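Local coordinates for protein phosphatidylinositol-specific phospholipase C1 (Streptomyces antibioticus, PDB 3H4X) that belongs to the phosphatidylinositol-specific phospholipase C family, as a probably calcium-dependent bacterial member built around a curled, mostly parallel beta-sheet with flanking helices, at residues Gly261-Tyr266 and His289-Val294. Sequence-based numbering, arbitrary orientation.
Unlike the reference sequence in segment 261-266: A264 (reference Pro). With EOH (ethanol), chain J.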
loop_
_atom_site.group_PDB
_atom_site.type_symbol
_atom_site.label_atom_id
_atom_site.label_comp_id
_atom_site.label_asym_id
_atom_site.label_seq_id
_atom_site.Cartn_x
_atom_site.Cartn_y
_atom_site.Cartn_z
ATOM N N GLY A 261 -10.083 2.588 -3.131
ATOM C CA GLY A 261 -11.139 3.572 -3.317
ATOM C C GLY A 261 -11.899 3.859 -2.044
ATOM O O GLY A 261 -11.729 3.186 -1.028
ATOM N N ASP A 262 -12.759 4.867 -2.115
ATOM C CA ASP A 262 -13.509 5.365 -0.972
ATOM C C ASP A 262 -14.526 4.346 -0.449
ATOM O O ASP A 262 -15.366 3.847 -1.204
ATOM C CB ASP A 262 -14.219 6.649 -1.392
ATOM C CG ASP A 262 -15.038 7.245 -0.284
ATOM O OD1 ASP A 262 -14.442 7.681 0.720
ATOM O OD2 ASP A 262 -16.280 7.273 -0.421
ATOM N N ALA A 263 -14.462 4.056 0.850
ATOM C CA ALA A 263 -15.345 3.060 1.462
ATOM C C ALA A 263 -16.833 3.371 1.275
ATOM O O ALA A 263 -17.613 2.497 0.888
ATOM C CB ALA A 263 -15.027 2.898 2.943
ATOM N N ALA A 264 -17.231 4.606 1.564
ATOM C CA ALA A 264 -18.638 4.972 1.430
ATOM C C ALA A 264 -19.119 4.745 -0.001
ATOM O O ALA A 264 -20.241 4.282 -0.228
ATOM C CB ALA A 264 -18.857 6.417 1.852
ATOM N N THR A 265 -18.266 5.063 -0.968
ATOM C CA THR A 265 -18.600 4.859 -2.371
ATOM C C THR A 265 -18.794 3.374 -2.685
ATOM O O THR A 265 -19.769 2.992 -3.341
ATOM C CB THR A 265 -17.539 5.488 -3.295
ATOM O OG1 THR A 265 -17.419 6.884 -2.996
ATOM C CG2 THR A 265 -17.928 5.323 -4.754
ATOM N N TYR A 266 -17.884 2.533 -2.200
ATOM C CA TYR A 266 -18.019 1.097 -2.416
ATOM C C TYR A 266 -19.303 0.544 -1.823
ATOM O O TYR A 266 -19.801 -0.490 -2.267
ATOM C CB TYR A 266 -16.831 0.333 -1.831
ATOM C CG TYR A 266 -15.595 0.372 -2.695
ATOM C CD1 TYR A 266 -15.634 -0.054 -4.018
ATOM C CD2 TYR A 266 -14.387 0.827 -2.189
ATOM C CE1 TYR A 266 -14.505 -0.016 -4.816
ATOM C CE2 TYR A 266 -13.255 0.857 -2.973
ATOM C CZ TYR A 266 -13.318 0.443 -4.286
ATOM O OH TYR A 266 -12.180 0.490 -5.060
ATOM N N HIS A 289 -14.245 5.531 8.138
ATOM C CA HIS A 289 -15.102 6.217 9.099
ATOM C C HIS A 289 -16.251 6.987 8.443
ATOM O O HIS A 289 -17.254 7.291 9.099
ATOM C CB HIS A 289 -14.260 7.171 9.943
ATOM C CG HIS A 289 -13.579 8.236 9.143
ATOM N ND1 HIS A 289 -12.585 7.960 8.226
ATOM C CD2 HIS A 289 -13.752 9.578 9.117
ATOM C CE1 HIS A 289 -12.175 9.088 7.675
ATOM N NE2 HIS A 289 -12.867 10.084 8.198
ATOM N N ASN A 290 -16.109 7.300 7.157
ATOM C CA ASN A 290 -17.114 8.095 6.448
ATOM C C ASN A 290 -18.273 7.276 5.895
ATOM O O ASN A 290 -19.212 7.827 5.324
ATOM C CB ASN A 290 -16.477 8.908 5.321
ATOM C CG ASN A 290 -15.774 10.152 5.820
ATOM O OD1 ASN A 290 -14.911 10.702 5.138
ATOM N ND2 ASN A 290 -16.140 10.602 7.014
ATOM N N VAL A 291 -18.212 5.961 6.051
ATOM C CA VAL A 291 -19.357 5.128 5.719
ATOM C C VAL A 291 -20.499 5.509 6.658
ATOM O O VAL A 291 -20.292 5.621 7.865
ATOM C CB VAL A 291 -19.020 3.640 5.887
ATOM C CG1 VAL A 291 -20.241 2.779 5.639
ATOM C CG2 VAL A 291 -17.890 3.249 4.941
ATOM N N PRO A 292 -21.708 5.729 6.115
ATOM C CA PRO A 292 -22.804 6.137 6.994
ATOM C C PRO A 292 -23.314 4.981 7.850
ATOM O O PRO A 292 -23.369 3.848 7.381
ATOM C CB PRO A 292 -23.888 6.603 6.016
ATOM C CG PRO A 292 -23.583 5.915 4.732
ATOM C CD PRO A 292 -22.097 5.704 4.693
ATOM N N PRO A 293 -23.682 5.261 9.111
ATOM C CA PRO A 293 -23.573 6.567 9.756
ATOM C C PRO A 293 -22.133 6.855 10.162
ATOM O O PRO A 293 -21.462 5.984 10.718
ATOM C CB PRO A 293 -24.449 6.416 11.003
ATOM C CG PRO A 293 -24.417 4.971 11.313
ATOM C CD PRO A 293 -24.309 4.258 9.993
ATOM N N VAL A 294 -21.667 8.069 9.898
ATOM C CA VAL A 294 -20.255 8.383 10.078
ATOM C C VAL A 294 -19.798 8.271 11.531
ATOM O O VAL A 294 -20.550 8.572 12.465
ATOM C CB VAL A 294 -19.900 9.776 9.522
ATOM C CG1 VAL A 294 -20.313 9.888 8.064
ATOM C CG2 VAL A 294 -20.552 10.864 10.353
HETATM C C1 EOH J . -16.131 9.231 1.891
HETATM C C2 EOH J . -16.928 9.781 0.715
HETATM O O EOH J . -14.987 10.006 2.174
#
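An ethanol molecule, probably from the crystallisation liquor, is modelled between N290 and the first turn of helix 263-266, where A264 and V291 bring the two backbones together; its carbons fall too close to the carboxylate of D262, so its placement is doubtful. As modelled, its hydroxyl donates a hydrogen bond to N290 OD1, with EOH O 3.0 Å from that atom. N290 holds CG anti to its own carbonyl carbon (chi1 -78°), which turns the amide toward the ethanol.

Apart from the ethanol, the contact is apolar and small, burying 163 Å² in all. V291 meets the helix start with one branch, CG2, which lies 3.5 Å from A263 CB and 3.7 Å from A264 N. Because CG1 takes the place anti to the backbone N (chi1 176°), CG2 is the methyl turned to the helix start. A small residue suits position 263, where a single methyl fits against this branch. The CA atoms of A264 and V291 approach to 4.4 Å. A264 departs from the reference proline; its CB packs against the backbone, 3.8 Å from N290 O, and more loosely against CD of P292, whose ring borders the exposed side.

D262 occupies the N-cap, its carboxylate accepting from T265 N, although the exact position of OD2 is less sure. Inward, A263 also touches M285 and L312, and V291 reaches R308 and Q311 of helix 302-314. Helical turn 263-266, just after strand 258-262, thus packs on the loop that follows the adjacent parallel strand 282-286, at the C-terminal ends of the strands, as in the TIM-barrel-like alpha/beta fold of this phospholipase family.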